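Local coordinates for Phikz039 (Pseudomonas phage phikz, PDB 3ZBQ), which is a phage tubulin-like protein, also called PhuZ, and holds guanosine-5'-diphosphate in a pocket of its nucleotide-binding domain, at residues I9-C12 with R18-E21; I99-M104 with E184-L189; Y32-V37 with G106-T111. All coordinates share one frame; numbering follows the deposited sequence.

The three contacts share the parallel part of the central sheet in the nucleotide-binding domain, where strands 30-34, 7-12 and 97-103 lie side by side, and all three reach GDP. Contact 1 comes first along the chain and packs helix 13-23 on strand 7-12. The other two interleave: 32-37 is followed by 99-104, then 106-111, then 184-189. The centre of contact 1 lies about 8 Å from that of contact 2 and about 10 Å from that of contact 3, while contacts 2 and 3 are about 16 Å apart. Backbone pairing of Y10 with I99 and V101, and of F11 with I33, ties contact 1 to the others, so the residues that hold GDP are mounted on adjoining strands and the helices and loops around them.

Contact 1 (I9-C12 with R18-E21); sequences IYFC and RIGE. With GDP (guanosine-5'-diphosphate), chain B.
F11 on strand 7-12 and G20 on helix 13-23 bring their backbones close, with F11 CA 6.2 Å from G20 CA. These are the first strand and helix of a beta-alpha-beta unit, completed by strand 30-34, in the Rossmann-like nucleotide-binding domain of the tubulin and FtsZ superfamily. The close spacing shows in a CH-pi contact: G20 CA, with no side chain in the way, sits 3.5 Å from the centroid of the F11 ring and only 8° off its normal, almost centred over one face. On the opposite face I9 CG2, two residues back on the same strand, packs 3.6 Å above the F11 ring plane and nearer the rim, so the ring is sandwiched between its own strand and the helix. I19 adds an oblique contact, its CG2 methyl lying 3.9 Å from F11 CE1, and its side chain also meets L186 and I182 of helix 175-192. Y32 of the neighbouring strand brings its ring against F11 with the planes about 30° apart.

One residue before I19, R18 turns off the helix in another direction and reaches the nucleotide. Its chain bends at chi2 and chi3, running along the O6/N7 side of the guanine, so that N7 lies at the edge of the guanidinium, near its plane. Its NH2 has a weak hydrogen bond to N39. NH1 is shared between base and phosphate by two bent bonds: R18 NH1 donates to GDP N7 at 2.9 Å and, at the same distance, to GDP O1A.

Contact 2 (I99-M104 with E184-L189); sequences IVVYSM and EVLNAL. With GDP (guanosine-5'-diphosphate), chain B.
I99 and L186 meet through methyl groups, I99 CG2 lying 3.7 Å from L186 CD2, where strand 97-103, in the parallel part of the central sheet, is covered by helix 175-192. This helix probably corresponds to the long central helix of tubulin and FtsZ, which runs from the nucleotide toward the C-terminal domain. I99 uses both branches. CG2 goes to L186, while the extended arm (chi2 -180°) carries CD1 on to the next turn of the helix and sets it 3.7 Å from L189 CB; L189 CD1 flanks the same methyl. V101 repeats the inward direction two residues along the strand, and its CG2 touches L186 CD2 more loosely at 4.1 Å. That leucine methyl therefore bridges I99 and V101, and the side chains cross at oblique angles. All four are buried, and the contact is entirely apolar.

Strand alternation turns V100 to the other side of the sheet, onto Y10 and C12; on the helix side V101 also meets F11, and I99 packs on V130 and F193. Hydrogen bonds from strand 97-103 to strands 7-12 and 127-133 hold it between two parallel neighbours. The axis of 184-189 runs almost antiparallel to that of 99-103, at 172°, the two 11.1 Å apart at closest approach. Beyond V101, toward the nucleotide, the strand ends at S103, and on the helix side N179, nearer its start, also binds GDP. S103 has chi1 61°, which places OG between the backbone N and the carbonyl carbon and directs it at the alpha-phosphate. S103 OG donates to GDP O2A at 2.8 Å, while S103 CB lies 3.2 Å from the ribose oxygen GDP O4'.

Contact 3 (Y32-V37 with G106-T111); sequences YIDTSV and GASGST. With GDP (guanosine-5'-diphosphate), chain B.
A hydroxyl-to-hydroxyl hydrogen bond between T35 and S108 makes this a small, buried polar contact, set where the end of strand 30-34 meets the loop leading into helix 109-122. T35 OG1 and S108 OG are 2.7 Å apart, and either could be the donor. With chi1 of T35 at 58°, OG1 is flanked by both backbone branches and turned to the serine; the CG2 methyl of T35 also flanks the serine oxygen. D34 comes alongside with its carboxylate, OD1 lying 3.7 Å from S108 CB, a packing contact. The same oxygen takes the short bond from T35 N to D34 OD1, 2.6 Å long, and is approached from above the carboxylate plane. D34 OD2 is bonded to N39 ND2, so both carboxylate oxygens have partners and the group is fixed beside the loop.

Residues 106-111 belong to the glycine-rich signature loop of the tubulin and FtsZ superfamily, here in the sequence GASGST, which curls round the beta-phosphate. Three successive backbone N-H groups point at it: A107 N to GDP O3B at 2.7 Å, S108 N to that same O3B at 2.9 Å, and G109 N to GDP O2B at 2.8 Å. The S108 bond is nearly straight, at 174°. Because the beta-phosphate sits at the N-terminal end of helix 109-122, it is probably also stabilised by the helix dipole. S108 thus faces two ways, its amide to the phosphate and its hydroxyl to T35. Two hydroxyls brace the turn from within: S110 OG, also hydrogen-bonded to R74 NE, donates to G106 O from above the carbonyl plane, and T111 OG1 donates to A107 O at 2.8 Å, in the carbonyl plane.

Contact 1 (I9-C12 with R18-E21)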
loop_
_atom_site.group_PDB
_atom_site.type_symbol
_atom_site.label_atom_id
_atom_site.label_comp_id
_atom_site.label_asym_id
_atom_site.label_seq_id
_atom_site.Cartn_x
_atom_site.Cartn_y
_atom_site.Cartn_z
ATOM N N ILE A 9 11.546 4.937 0.940
ATOM C CA ILE A 9 10.335 4.571 0.229
ATOM C C ILE A 9 10.605 3.320 -0.596
ATOM O O ILE A 9 11.583 3.269 -1.342
ATOM C CB ILE A 9 9.850 5.706 -0.678
ATOM C CG1 ILE A 9 9.766 7.023 0.120
ATOM C CG2 ILE A 9 8.517 5.334 -1.291
ATOM C CD1 ILE A 9 9.210 8.220 -0.687
ATOM N N TYR A 10 9.756 2.310 -0.420
ATOM C CA TYR A 10 9.872 1.046 -1.151
ATOM C C TYR A 10 8.763 0.968 -2.191
ATOM O O TYR A 10 7.579 0.829 -1.835
ATOM C CB TYR A 10 9.734 -0.147 -0.191
ATOM C CG TYR A 10 10.769 -0.213 0.921
ATOM C CD1 TYR A 10 10.603 0.507 2.095
ATOM C CD2 TYR A 10 11.886 -1.030 0.804
ATOM C CE1 TYR A 10 11.540 0.432 3.123
ATOM C CE2 TYR A 10 12.827 -1.109 1.819
ATOM C CZ TYR A 10 12.646 -0.376 2.974
ATOM O OH TYR A 10 13.589 -0.454 3.977
ATOM N N PHE A 11 9.139 1.035 -3.469
ATOM C CA PHE A 11 8.185 0.943 -4.565
ATOM C C PHE A 11 8.177 -0.503 -5.060
ATOM O O PHE A 11 9.201 -1.000 -5.523
ATOM C CB PHE A 11 8.589 1.877 -5.715
ATOM C CG PHE A 11 8.420 3.347 -5.400
ATOM C CD1 PHE A 11 7.150 3.896 -5.240
ATOM C CD2 PHE A 11 9.531 4.176 -5.270
ATOM C CE1 PHE A 11 6.991 5.249 -4.949
ATOM C CE2 PHE A 11 9.382 5.529 -4.978
ATOM C CZ PHE A 11 8.119 6.068 -4.815
ATOM N N CYS A 12 7.031 -1.174 -4.947
ATOM C CA CYS A 12 6.951 -2.611 -5.192
ATOM C C CYS A 12 5.961 -2.968 -6.291
ATOM O O CYS A 12 4.820 -2.481 -6.306
ATOM C CB CYS A 12 6.569 -3.367 -3.911
ATOM S SG CYS A 12 7.544 -2.935 -2.459
ATOM N N ARG A 18 5.605 2.464 -11.408
ATOM C CA ARG A 18 5.021 3.566 -12.169
ATOM C C ARG A 18 4.844 4.813 -11.309
ATOM O O ARG A 18 5.143 5.927 -11.745
ATOM C CB ARG A 18 3.693 3.139 -12.802
ATOM C CG ARG A 18 3.882 2.226 -14.020
ATOM C CD ARG A 18 2.771 1.184 -14.158
ATOM N NE ARG A 18 3.274 -0.083 -14.702
ATOM C CZ ARG A 18 2.762 -1.277 -14.411
ATOM N NH1 ARG A 18 1.715 -1.370 -13.596
ATOM N NH2 ARG A 18 3.289 -2.378 -14.943
ATOM N N ILE A 19 4.356 4.621 -10.091
ATOM C CA ILE A 19 4.236 5.734 -9.153
ATOM C C ILE A 19 5.623 6.315 -8.856
ATOM O O ILE A 19 5.809 7.534 -8.818
ATOM C CB ILE A 19 3.571 5.291 -7.846
ATOM C CG1 ILE A 19 2.107 4.897 -8.082
ATOM C CG2 ILE A 19 3.697 6.390 -6.790
ATOM C CD1 ILE A 19 1.253 6.021 -8.646
ATOM N N GLY A 20 6.600 5.436 -8.659
ATOM C CA GLY A 20 7.961 5.866 -8.363
ATOM C C GLY A 20 8.571 6.672 -9.496
ATOM O O GLY A 20 9.293 7.632 -9.273
ATOM N N GLU A 21 8.273 6.278 -10.729
ATOM C CA GLU A 21 8.774 7.017 -11.873
ATOM C C GLU A 21 8.176 8.415 -11.901
ATOM O O GLU A 21 8.872 9.378 -12.206
ATOM C CB GLU A 21 8.464 6.277 -13.179
ATOM C CG GLU A 21 8.976 7.006 -14.412
ATOM C CD GLU A 21 8.585 6.329 -15.717
ATOM O OE1 GLU A 21 7.792 5.361 -15.689
ATOM O OE2 GLU A 21 9.079 6.773 -16.776
HETATM P PB GDP B . 2.102 -6.357 -9.874
HETATM O O1B GDP B . 3.302 -5.982 -10.706
HETATM O O2B GDP B . 2.226 -5.783 -8.477
HETATM O O3B GDP B . 1.904 -7.851 -9.814
HETATM O O3A GDP B . 0.750 -5.761 -10.509
HETATM P PA GDP B . 0.545 -4.272 -11.081
HETATM O O1A GDP B . 1.409 -3.891 -12.260
HETATM O O2A GDP B . 0.677 -3.264 -9.958
HETATM O "O5'" GDP B . -0.972 -4.326 -11.570
HETATM C "C5'" GDP B . -2.020 -4.722 -10.694
HETATM C "C4'" GDP B . -3.162 -3.713 -10.797
HETATM O "O4'" GDP B . -2.742 -2.464 -10.246
HETATM C "C3'" GDP B . -3.574 -3.390 -12.220
HETATM O "O3'" GDP B . -4.564 -4.327 -12.675
HETATM C "C2'" GDP B . -4.125 -1.990 -12.097
HETATM O "O2'" GDP B . -5.471 -2.048 -11.622
HETATM C "C1'" GDP B . -3.340 -1.381 -10.957
HETATM N N9 GDP B . -2.234 -0.522 -11.431
HETATM C C8 GDP B . -1.078 -0.895 -12.014
HETATM N N7 GDP B . -0.304 0.183 -12.286
HETATM C C5 GDP B . -0.963 1.278 -11.855
HETATM C C6 GDP B . -0.728 2.740 -11.826
HETATM O O6 GDP B . 0.335 3.238 -12.276
HETATM N N1 GDP B . -1.688 3.508 -11.278
HETATM C C2 GDP B . -2.836 3.001 -10.779
HETATM N N2 GDP B . -3.773 3.830 -10.254
HETATM N N3 GDP B . -3.113 1.680 -10.775
HETATM C C4 GDP B . -2.231 0.798 -11.291
#

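Contact 2 (I99-M104 with E184-L189)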
loop_
_atom_site.group_PDB
_atom_site.type_symbol
_atom_site.label_atom_id
_atom_site.label_comp_id
_atom_site.label_asym_id
_atom_site.label_seq_id
_atom_site.Cartn_x
_atom_site.Cartn_y
_atom_site.Cartn_z
ATOM N N ILE A 99 7.880 4.165 3.806
ATOM C CA ILE A 99 6.667 4.215 3.019
ATOM C C ILE A 99 6.779 3.109 1.983
ATOM O O ILE A 99 7.785 3.007 1.302
ATOM C CB ILE A 99 6.483 5.581 2.318
ATOM C CG1 ILE A 99 6.555 6.719 3.346
ATOM C CG2 ILE A 99 5.150 5.629 1.574
ATOM C CD1 ILE A 99 6.383 8.108 2.761
ATOM N N VAL A 100 5.769 2.254 1.927
ATOM C CA VAL A 100 5.751 1.136 0.985
ATOM C C VAL A 100 4.559 1.291 0.035
ATOM O O VAL A 100 3.417 1.451 0.484
ATOM C CB VAL A 100 5.657 -0.215 1.743
ATOM C CG1 VAL A 100 5.877 -1.396 0.789
ATOM C CG2 VAL A 100 6.676 -0.273 2.867
ATOM N N VAL A 101 4.815 1.197 -1.275
ATOM C CA VAL A 101 3.822 1.550 -2.296
ATOM C C VAL A 101 3.580 0.394 -3.247
ATOM O O VAL A 101 4.540 -0.145 -3.809
ATOM C CB VAL A 101 4.289 2.766 -3.129
ATOM C CG1 VAL A 101 3.194 3.248 -4.057
ATOM C CG2 VAL A 101 4.738 3.901 -2.196
ATOM N N TYR A 102 2.309 0.015 -3.428
ATOM C CA TYR A 102 1.961 -1.166 -4.248
ATOM C C TYR A 102 0.462 -1.282 -4.504
ATOM O O TYR A 102 -0.357 -0.727 -3.769
ATOM C CB TYR A 102 2.442 -2.453 -3.553
ATOM C CG TYR A 102 2.000 -2.555 -2.101
ATOM C CD1 TYR A 102 2.711 -1.912 -1.095
ATOM C CD2 TYR A 102 0.876 -3.299 -1.739
ATOM C CE1 TYR A 102 2.319 -1.992 0.226
ATOM C CE2 TYR A 102 0.476 -3.391 -0.407
ATOM C CZ TYR A 102 1.204 -2.734 0.566
ATOM O OH TYR A 102 0.830 -2.799 1.899
ATOM N N SER A 103 0.096 -2.019 -5.552
ATOM C CA SER A 103 -1.307 -2.286 -5.817
ATOM C C SER A 103 -1.771 -3.482 -4.993
ATOM O O SER A 103 -0.965 -4.325 -4.600
ATOM C CB SER A 103 -1.508 -2.593 -7.298
ATOM O OG SER A 103 -0.768 -3.743 -7.660
ATOM N N MET A 104 -3.075 -3.567 -4.756
ATOM C CA MET A 104 -3.653 -4.716 -4.073
ATOM C C MET A 104 -4.122 -5.811 -5.039
ATOM O O MET A 104 -4.252 -6.975 -4.650
ATOM C CB MET A 104 -4.837 -4.260 -3.225
ATOM C CG MET A 104 -4.426 -3.334 -2.105
ATOM S SD MET A 104 -5.836 -2.480 -1.353
ATOM C CE MET A 104 -6.697 -3.846 -0.582
ATOM N N GLU A 184 0.389 13.384 -4.447
ATOM C CA GLU A 184 0.080 14.388 -3.435
ATOM C C GLU A 184 0.297 13.822 -2.036
ATOM O O GLU A 184 0.816 14.508 -1.153
ATOM C CB GLU A 184 -1.363 14.883 -3.592
ATOM C CG GLU A 184 -1.600 15.704 -4.843
ATOM C CD GLU A 184 -2.168 17.072 -4.537
ATOM O OE1 GLU A 184 -3.055 17.163 -3.655
ATOM O OE2 GLU A 184 -1.717 18.053 -5.173
ATOM N N VAL A 185 -0.099 12.571 -1.827
ATOM C CA VAL A 185 0.070 11.926 -0.528
ATOM C C VAL A 185 1.547 11.679 -0.211
ATOM O O VAL A 185 2.005 11.978 0.888
ATOM C CB VAL A 185 -0.736 10.608 -0.438
ATOM C CG1 VAL A 185 -0.286 9.770 0.753
ATOM C CG2 VAL A 185 -2.237 10.901 -0.366
ATOM N N LEU A 186 2.288 11.140 -1.178
ATOM C CA LEU A 186 3.716 10.865 -0.986
ATOM C C LEU A 186 4.476 12.155 -0.682
ATOM O O LEU A 186 5.311 12.212 0.239
ATOM C CB LEU A 186 4.294 10.162 -2.222
ATOM C CG LEU A 186 3.804 8.736 -2.442
ATOM C CD1 LEU A 186 4.317 8.186 -3.771
ATOM C CD2 LEU A 186 4.244 7.849 -1.286
ATOM N N ASN A 187 4.163 13.211 -1.423
ATOM C CA ASN A 187 4.762 14.505 -1.138
ATOM C C ASN A 187 4.458 14.976 0.275
ATOM O O ASN A 187 5.342 15.471 0.980
ATOM C CB ASN A 187 4.291 15.555 -2.139
ATOM C CG ASN A 187 4.942 16.896 -1.905
ATOM O OD1 ASN A 187 4.264 17.903 -1.678
ATOM N ND2 ASN A 187 6.274 16.917 -1.933
ATOM N N ALA A 188 3.207 14.834 0.694
ATOM C CA ALA A 188 2.823 15.304 2.026
ATOM C C ALA A 188 3.542 14.495 3.096
ATOM O O ALA A 188 4.039 15.046 4.083
ATOM C CB ALA A 188 1.319 15.213 2.206
ATOM N N LEU A 189 3.594 13.182 2.901
ATOM C CA LEU A 189 4.246 12.291 3.852
ATOM C C LEU A 189 5.737 12.592 3.992
ATOM O O LEU A 189 6.265 12.660 5.112
ATOM C CB LEU A 189 4.014 10.830 3.446
ATOM C CG LEU A 189 2.605 10.287 3.730
ATOM C CD1 LEU A 189 2.478 8.848 3.217
ATOM C CD2 LEU A 189 2.266 10.366 5.225
HETATM P PB GDP B . 2.102 -6.357 -9.874
HETATM O O1B GDP B . 3.302 -5.982 -10.706
HETATM O O2B GDP B . 2.226 -5.783 -8.477
HETATM O O3B GDP B . 1.904 -7.851 -9.814
HETATM O O3A GDP B . 0.750 -5.761 -10.509
HETATM P PA GDP B . 0.545 -4.272 -11.081
HETATM O O1A GDP B . 1.409 -3.891 -12.260
HETATM O O2A GDP B . 0.677 -3.264 -9.958
HETATM O "O5'" GDP B . -0.972 -4.326 -11.570
HETATM C "C5'" GDP B . -2.020 -4.722 -10.694
HETATM C "C4'" GDP B . -3.162 -3.713 -10.797
HETATM O "O4'" GDP B . -2.742 -2.464 -10.246
HETATM C "C3'" GDP B . -3.574 -3.390 -12.220
HETATM O "O3'" GDP B . -4.564 -4.327 -12.675
HETATM C "C2'" GDP B . -4.125 -1.990 -12.097
HETATM O "O2'" GDP B . -5.471 -2.048 -11.622
HETATM C "C1'" GDP B . -3.340 -1.381 -10.957
HETATM N N9 GDP B . -2.234 -0.522 -11.431
HETATM C C8 GDP B . -1.078 -0.895 -12.014
HETATM N N7 GDP B . -0.304 0.183 -12.286
HETATM C C5 GDP B . -0.963 1.278 -11.855
HETATM C C6 GDP B . -0.728 2.740 -11.826
HETATM O O6 GDP B . 0.335 3.238 -12.276
HETATM N N1 GDP B . -1.688 3.508 -11.278
HETATM C C2 GDP B . -2.836 3.001 -10.779
HETATM N N2 GDP B . -3.773 3.830 -10.254
HETATM N N3 GDP B . -3.113 1.680 -10.775
HETATM C C4 GDP B . -2.231 0.798 -11.291
#

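Contact 3 (Y32-V37 with G106-T111)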
loop_
_atom_site.group_PDB
_atom_site.type_symbol
_atom_site.label_atom_id
_atom_site.label_comp_id
_atom_site.label_asym_id
_atom_site.label_seq_id
_atom_site.Cartn_x
_atom_site.Cartn_y
_atom_site.Cartn_z
ATOM N N TYR A 32 13.334 0.102 -5.396
ATOM C CA TYR A 32 12.361 -0.595 -6.223
ATOM C C TYR A 32 12.569 -2.097 -6.155
ATOM O O TYR A 32 13.691 -2.581 -6.301
ATOM C CB TYR A 32 12.529 -0.191 -7.679
ATOM C CG TYR A 32 12.245 1.252 -8.004
ATOM C CD1 TYR A 32 13.230 2.227 -7.862
ATOM C CD2 TYR A 32 11.010 1.631 -8.509
ATOM C CE1 TYR A 32 12.977 3.550 -8.196
ATOM C CE2 TYR A 32 10.746 2.953 -8.834
ATOM C CZ TYR A 32 11.734 3.900 -8.678
ATOM O OH TYR A 32 11.474 5.206 -9.013
ATOM N N ILE A 33 11.484 -2.833 -5.942
ATOM C CA ILE A 33 11.544 -4.286 -5.859
ATOM C C ILE A 33 10.428 -4.882 -6.706
ATOM O O ILE A 33 9.259 -4.534 -6.546
ATOM C CB ILE A 33 11.395 -4.800 -4.403
ATOM C CG1 ILE A 33 12.304 -4.028 -3.438
ATOM C CG2 ILE A 33 11.696 -6.294 -4.325
ATOM C CD1 ILE A 33 11.656 -2.805 -2.860
ATOM N N ASP A 34 10.786 -5.786 -7.609
ATOM C CA ASP A 34 9.794 -6.395 -8.492
ATOM C C ASP A 34 10.249 -7.784 -8.901
ATOM O O ASP A 34 11.340 -8.234 -8.530
ATOM C CB ASP A 34 9.602 -5.530 -9.739
ATOM C CG ASP A 34 8.253 -5.743 -10.411
ATOM O OD1 ASP A 34 7.546 -6.728 -10.083
ATOM O OD2 ASP A 34 7.902 -4.910 -11.276
ATOM N N THR A 35 9.402 -8.458 -9.668
ATOM C CA THR A 35 9.708 -9.777 -10.225
ATOM C C THR A 35 9.796 -9.683 -11.745
ATOM O O THR A 35 9.670 -10.681 -12.460
ATOM C CB THR A 35 8.616 -10.789 -9.860
ATOM O OG1 THR A 35 7.364 -10.302 -10.355
ATOM C CG2 THR A 35 8.517 -10.950 -8.332
ATOM N N SER A 36 10.017 -8.474 -12.242
ATOM C CA SER A 36 9.908 -8.208 -13.673
ATOM C C SER A 36 10.914 -7.142 -14.097
ATOM O O SER A 36 11.031 -6.108 -13.438
ATOM C CB SER A 36 8.481 -7.745 -13.983
ATOM O OG SER A 36 8.396 -7.046 -15.212
ATOM N N VAL A 37 11.654 -7.398 -15.178
ATOM C CA VAL A 37 12.582 -6.392 -15.707
ATOM C C VAL A 37 11.857 -5.418 -16.627
ATOM O O VAL A 37 12.325 -4.310 -16.866
ATOM C CB VAL A 37 13.791 -7.019 -16.437
ATOM C CG1 VAL A 37 14.530 -7.950 -15.507
ATOM C CG2 VAL A 37 13.339 -7.773 -17.683
ATOM N N GLY A 106 -2.746 -6.797 -7.950
ATOM C CA GLY A 106 -1.691 -7.491 -8.653
ATOM C C GLY A 106 -1.115 -8.632 -7.833
ATOM O O GLY A 106 -1.719 -9.064 -6.850
ATOM N N ALA A 107 0.051 -9.130 -8.241
ATOM C CA ALA A 107 0.666 -10.293 -7.601
ATOM C C ALA A 107 1.939 -9.959 -6.825
ATOM O O ALA A 107 2.172 -10.491 -5.742
ATOM C CB ALA A 107 0.973 -11.364 -8.646
ATOM N N SER A 108 2.771 -9.093 -7.396
ATOM C CA SER A 108 4.101 -8.859 -6.852
ATOM C C SER A 108 4.095 -7.756 -5.814
ATOM O O SER A 108 4.641 -7.923 -4.722
ATOM C CB SER A 108 5.086 -8.541 -7.973
ATOM O OG SER A 108 5.200 -9.655 -8.837
ATOM N N GLY A 109 3.460 -6.631 -6.137
ATOM C CA GLY A 109 3.394 -5.553 -5.162
ATOM C C GLY A 109 2.607 -5.977 -3.941
ATOM O O GLY A 109 2.956 -5.613 -2.814
ATOM N N SER A 110 1.546 -6.752 -4.153
ATOM C CA SER A 110 0.653 -7.141 -3.059
ATOM C C SER A 110 1.184 -8.290 -2.201
ATOM O O SER A 110 0.518 -8.733 -1.264
ATOM C CB SER A 110 -0.711 -7.526 -3.607
ATOM O OG SER A 110 -0.639 -8.788 -4.262
ATOM N N THR A 111 2.376 -8.776 -2.519
ATOM C CA THR A 111 3.042 -9.762 -1.670
ATOM C C THR A 111 4.365 -9.203 -1.155
ATOM O O THR A 111 4.618 -9.235 0.050
ATOM C CB THR A 111 3.250 -11.116 -2.402
ATOM O OG1 THR A 111 3.940 -10.889 -3.634
ATOM C CG2 THR A 111 1.906 -11.769 -2.683
HETATM P PB GDP B . 2.102 -6.357 -9.874
HETATM O O1B GDP B . 3.302 -5.982 -10.706
HETATM O O2B GDP B . 2.226 -5.783 -8.477
HETATM O O3B GDP B . 1.904 -7.851 -9.814
HETATM O O3A GDP B . 0.750 -5.761 -10.509
HETATM P PA GDP B . 0.545 -4.272 -11.081
HETATM O O1A GDP B . 1.409 -3.891 -12.260
HETATM O O2A GDP B . 0.677 -3.264 -9.958
HETATM O "O5'" GDP B . -0.972 -4.326 -11.570
HETATM C "C5'" GDP B . -2.020 -4.722 -10.694
HETATM C "C4'" GDP B . -3.162 -3.713 -10.797
HETATM O "O4'" GDP B . -2.742 -2.464 -10.246
HETATM C "C3'" GDP B . -3.574 -3.390 -12.220
HETATM O "O3'" GDP B . -4.564 -4.327 -12.675
HETATM C "C2'" GDP B . -4.125 -1.990 -12.097
HETATM O "O2'" GDP B . -5.471 -2.048 -11.622
HETATM C "C1'" GDP B . -3.340 -1.381 -10.957
HETATM N N9 GDP B . -2.234 -0.522 -11.431
HETATM C C8 GDP B . -1.078 -0.895 -12.014
HETATM N N7 GDP B . -0.304 0.183 -12.286
HETATM C C5 GDP B . -0.963 1.278 -11.855
HETATM C C6 GDP B . -0.728 2.740 -11.826
HETATM O O6 GDP B . 0.335 3.238 -12.276
HETATM N N1 GDP B . -1.688 3.508 -11.278
HETATM C C2 GDP B . -2.836 3.001 -10.779
HETATM N N2 GDP B . -3.773 3.830 -10.254
HETATM N N3 GDP B . -3.113 1.680 -10.775
HETATM C C4 GDP B . -2.231 0.798 -11.291
#